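Local coordinates for leucyl aminopeptidase (Trypanosoma brucei brucei, PDB 5NTD), which probably removes N-terminal amino acids, leucine among them, from peptides as a metal-dependent M17 aminopeptidase, here with manganese and the inhibitor bestatin bound, at residues I397-L402 with V494-P499. Residues are numbered along the deposited sequence; the frame is centred on the assembly and turned at random.
Sequences IDMATL and VDLAYP. With BES (2-(3-amino-2-hydroxy-4-phenyl-butyrylamino)-4-methyl-pentanoic acid), chain B.
Met399 and Val494 sit side by side on two neighbouring parallel strands, 395-400 and 490-495, in the central sheet of the M17 catalytic domain. The strands are joined by backbone bonds. Val494 N gives its hydrogen to Asp398 O at 2.8 Å, and Val494 O takes one from Ala400 N almost head-on, with a C=O...N angle of 178°. Past the strand end, Leu496 N still bonds to Ala400 O, 2.8 Å away.

From CB, on the face it shares with Val494, the Met399 chain leads to CG, which packs on Val494 CB. The chain is extended to SD and then bends (chi3 102°), which brings CE to Leu496 CD2 at 4.0 Å and near Val494 CG1. Leu513 and Leu514 of helix 511-519 also pack on Met399. Leu496 crosses Met399 at about a right angle. Its other branch, CD1, lies 3.6 Å from Thr401 CG2.

Asp495, on the face of Ala400, ties the two strand ends together. With CG anti to the backbone N (chi1 -167°), its carboxylate reaches forward to Leu402. Leu402 N meets OD1 at 3.1 Å, from above the carboxylate plane. OD1 also accepts a weak bond from Ala497 N. OD2 is held by Thr403 OG1.

The turns that follow the two strands line part of the bestatin pocket. Thr401 centres an inverse gamma turn there. Its OG1 bonds to Asp312, a manganese ligand, so it belongs to the second shell of the metal site. Thr401 O lies 3.2 Å from bestatin N2. The phenyl ring of bestatin rests against Ala497, whose CB is 3.9 Å from ring atom C8.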
ATOM      1  N   ILE G 397      26.755   3.163  28.587  1.00 27.31           N
ATOM      2  CA  ILE G 397      26.739   2.768  27.187  1.00 26.73           C
ATOM      3  C   ILE G 397      25.540   1.891  26.971  1.00 27.69           C
ATOM      4  O   ILE G 397      25.419   0.819  27.587  1.00 28.01           O
ATOM      5  CB  ILE G 397      27.979   1.978  26.759  1.00 27.04           C
ATOM      6  CG1 ILE G 397      29.250   2.762  27.046  1.00 26.85           C
ATOM      7  CG2 ILE G 397      27.918   1.634  25.268  1.00 26.58           C
ATOM      8  CD1 ILE G 397      30.513   1.951  26.831  1.00 26.77           C
ATOM      9  N   ASP G 398      24.632   2.343  26.126  1.00 27.18           N
ATOM     10  CA  ASP G 398      23.529   1.456  25.732  1.00 27.75           C
ATOM     11  C   ASP G 398      23.747   1.049  24.273  1.00 27.44           C
ATOM     12  O   ASP G 398      24.209   1.845  23.462  1.00 27.43           O
ATOM     13  CB  ASP G 398      22.157   2.069  25.998  1.00 28.58           C
ATOM     14  CG  ASP G 398      21.724   3.046  24.922  1.00 28.60           C
ATOM     15  OD1 ASP G 398      21.397   2.575  23.818  1.00 28.42           O
ATOM     16  OD2 ASP G 398      21.790   4.259  25.189  1.00 27.95           O
ATOM     17  N   MET G 399      23.454  -0.201  23.998  1.00 26.39           N
ATOM     18  CA  MET G 399      23.597  -0.763  22.665  1.00 26.85           C
ATOM     19  C   MET G 399      22.296  -1.430  22.272  1.00 26.24           C
ATOM     20  O   MET G 399      21.736  -2.192  23.036  1.00 25.37           O
ATOM     21  CB  MET G 399      24.735  -1.784  22.572  1.00 27.58           C
ATOM     22  CG  MET G 399      26.085  -1.218  23.009  1.00 28.87           C
ATOM     23  SD  MET G 399      27.436  -2.380  22.815  1.00 29.93           S
ATOM     24  CE  MET G 399      28.189  -1.792  21.331  1.00 30.45           C
ATOM     25  N   ALA G 400      21.840  -1.129  21.063  1.00 25.32           N
ATOM     26  CA  ALA G 400      20.493  -1.543  20.628  1.00 25.16           C
ATOM     27  C   ALA G 400      20.332  -1.561  19.139  1.00 23.78           C
ATOM     28  O   ALA G 400      20.807  -0.689  18.433  1.00 22.55           O
ATOM     29  CB  ALA G 400      19.473  -0.624  21.235  1.00 25.04           C
ATOM     30  N   THR G 401      19.643  -2.579  18.681  1.00 24.06           N
ATOM     31  CA  THR G 401      19.192  -2.663  17.269  1.00 24.65           C
ATOM     32  C   THR G 401      17.918  -1.827  17.118  1.00 23.86           C
ATOM     33  O   THR G 401      16.814  -2.343  17.044  1.00 26.35           O
ATOM     34  CB  THR G 401      18.931  -4.111  16.862  1.00 24.65           C
ATOM     35  OG1 THR G 401      18.137  -4.746  17.877  1.00 24.18           O
ATOM     36  CG2 THR G 401      20.238  -4.846  16.737  1.00 24.58           C
ATOM     37  N   LEU G 402      18.080  -0.532  17.161  1.00 23.36           N
ATOM     38  CA  LEU G 402      16.981   0.325  17.576  1.00 24.44           C
ATOM     39  C   LEU G 402      16.087   0.888  16.447  1.00 24.83           C
ATOM     40  O   LEU G 402      14.887   0.971  16.643  1.00 25.75           O
ATOM     41  CB  LEU G 402      17.460   1.471  18.488  1.00 24.43           C
ATOM     42  CG  LEU G 402      16.366   2.123  19.344  1.00 25.37           C
ATOM     43  CD1 LEU G 402      15.662   1.113  20.244  1.00 25.70           C
ATOM     44  CD2 LEU G 402      16.948   3.239  20.175  1.00 25.66           C
ATOM     45  N   VAL G 494      24.443   3.613  21.267  1.00 25.05           N
ATOM     46  CA  VAL G 494      24.919   2.907  20.063  1.00 25.66           C
ATOM     47  C   VAL G 494      23.750   2.188  19.361  1.00 26.15           C
ATOM     48  O   VAL G 494      23.183   1.232  19.875  1.00 26.36           O
ATOM     49  CB  VAL G 494      25.998   1.862  20.372  1.00 25.44           C
ATOM     50  CG1 VAL G 494      26.604   1.299  19.095  1.00 24.97           C
ATOM     51  CG2 VAL G 494      27.085   2.470  21.218  1.00 25.29           C
ATOM     52  N   ASP G 495      23.384   2.706  18.200  1.00 25.77           N
ATOM     53  CA  ASP G 495      22.309   2.128  17.395  1.00 24.81           C
ATOM     54  C   ASP G 495      22.997   1.240  16.386  1.00 24.22           C
ATOM     55  O   ASP G 495      23.647   1.710  15.453  1.00 26.82           O
ATOM     56  CB  ASP G 495      21.466   3.203  16.707  1.00 24.22           C
ATOM     57  CG  ASP G 495      20.159   2.646  16.127  1.00 24.73           C
ATOM     58  OD1 ASP G 495      20.096   1.434  15.831  1.00 23.20           O
ATOM     59  OD2 ASP G 495      19.205   3.440  15.948  1.00 25.13           O
ATOM     60  N   LEU G 496      22.870  -0.047  16.586  1.00 23.84           N
ATOM     61  CA  LEU G 496      23.548  -1.043  15.719  1.00 24.96           C
ATOM     62  C   LEU G 496      22.580  -2.003  15.005  1.00 23.29           C
ATOM     63  O   LEU G 496      22.868  -3.164  14.767  1.00 21.26           O
ATOM     64  CB  LEU G 496      24.613  -1.826  16.495  1.00 25.73           C
ATOM     65  CG  LEU G 496      24.325  -2.188  17.949  1.00 25.87           C
ATOM     66  CD1 LEU G 496      23.128  -3.102  18.082  1.00 26.87           C
ATOM     67  CD2 LEU G 496      25.548  -2.866  18.533  1.00 26.32           C
ATOM     68  N   ALA G 497      21.454  -1.438  14.622  1.00 23.42           N
ATOM     69  CA  ALA G 497      20.386  -2.187  13.918  1.00 24.27           C
ATOM     70  C   ALA G 497      20.923  -3.049  12.790  1.00 23.98           C
ATOM     71  O   ALA G 497      20.624  -4.218  12.686  1.00 24.54           O
ATOM     72  CB  ALA G 497      19.297  -1.244  13.413  1.00 23.84           C
ATOM     73  N   TYR G 498      21.722  -2.448  11.942  1.00 25.12           N
ATOM     74  CA  TYR G 498      22.256  -3.135  10.744  1.00 26.16           C
ATOM     75  C   TYR G 498      23.654  -3.786  10.864  1.00 26.11           C
ATOM     76  O   TYR G 498      23.870  -4.851  10.309  1.00 26.42           O
ATOM     77  CB  TYR G 498      22.185  -2.226   9.518  1.00 26.60           C
ATOM     78  CG  TYR G 498      20.769  -2.011   9.043  1.00 26.60           C
ATOM     79  CD1 TYR G 498      19.978  -1.021   9.599  1.00 26.58           C
ATOM     80  CD2 TYR G 498      20.219  -2.825   8.055  1.00 27.19           C
ATOM     81  CE1 TYR G 498      18.679  -0.831   9.182  1.00 27.23           C
ATOM     82  CE2 TYR G 498      18.928  -2.639   7.624  1.00 27.22           C
ATOM     83  CZ  TYR G 498      18.162  -1.639   8.197  1.00 27.90           C
ATOM     84  OH  TYR G 498      16.859  -1.465   7.782  1.00 30.17           O
ATOM     85  N   PRO G 499      24.576  -3.180  11.609  1.00 25.27           N
ATOM     86  CA  PRO G 499      25.881  -3.794  11.674  1.00 25.51           C
ATOM     87  C   PRO G 499      25.956  -5.177  12.334  1.00 25.34           C
ATOM     88  O   PRO G 499      26.946  -5.874  12.186  1.00 24.01           O
ATOM     89  CB  PRO G 499      26.684  -2.769  12.476  1.00 25.96           C
ATOM     90  CG  PRO G 499      26.074  -1.459  12.096  1.00 26.13           C
ATOM     91  CD  PRO G 499      24.614  -1.772  12.026  1.00 26.07           C
TER
HETATM   92  N2  BES B 604      13.907  -3.555  16.300  1.00 35.92           N
HETATM   93  C1  BES B 604      13.373  -2.530  15.405  1.00 39.43           C
HETATM   94  C6  BES B 604      14.470  -1.766  14.622  1.00 39.14           C
HETATM   95  C7  BES B 604      15.017  -2.411  13.379  1.00 39.03           C
HETATM   96  C8  BES B 604      16.044  -3.341  13.453  1.00 40.10           C
HETATM   97  C12 BES B 604      14.546  -2.045  12.125  1.00 40.82           C
HETATM   98  C9  BES B 604      16.559  -3.929  12.300  1.00 39.64           C
HETATM   99  C11 BES B 604      15.060  -2.638  10.961  1.00 39.97           C
HETATM  100  C10 BES B 604      16.061  -3.586  11.046  1.00 39.53           C
HETATM  101  C2  BES B 604      12.530  -1.583  16.285  1.00 41.88           C
HETATM  102  O2  BES B 604      11.932  -2.224  17.454  1.00 40.28           O
HETATM  103  C3  BES B 604      11.405  -1.057  15.444  1.00 44.86           C
HETATM  104  O3  BES B 604      10.380  -1.779  15.458  1.00 44.29           O
HETATM  105  N1  BES B 604      11.666   0.124  14.860  1.00 43.62           N
HETATM  106  C4  BES B 604      10.768   0.851  14.012  1.00 48.69           C
HETATM  107  C13 BES B 604       9.926   1.848  14.800  1.00 48.50           C
HETATM  108  C14 BES B 604       8.702   2.380  14.057  1.00 49.29           C
HETATM  109  C15 BES B 604       7.834   1.364  13.325  1.00 48.09           C
HETATM  110  C16 BES B 604       7.791   3.084  15.033  1.00 51.66           C
HETATM  111  C5  BES B 604      11.519   1.631  12.986  1.00 49.18           C
HETATM  112  O1  BES B 604      11.058   1.658  11.846  1.00 54.68           O
HETATM  113  O4  BES B 604      12.554   2.228  13.297  1.00 49.61           O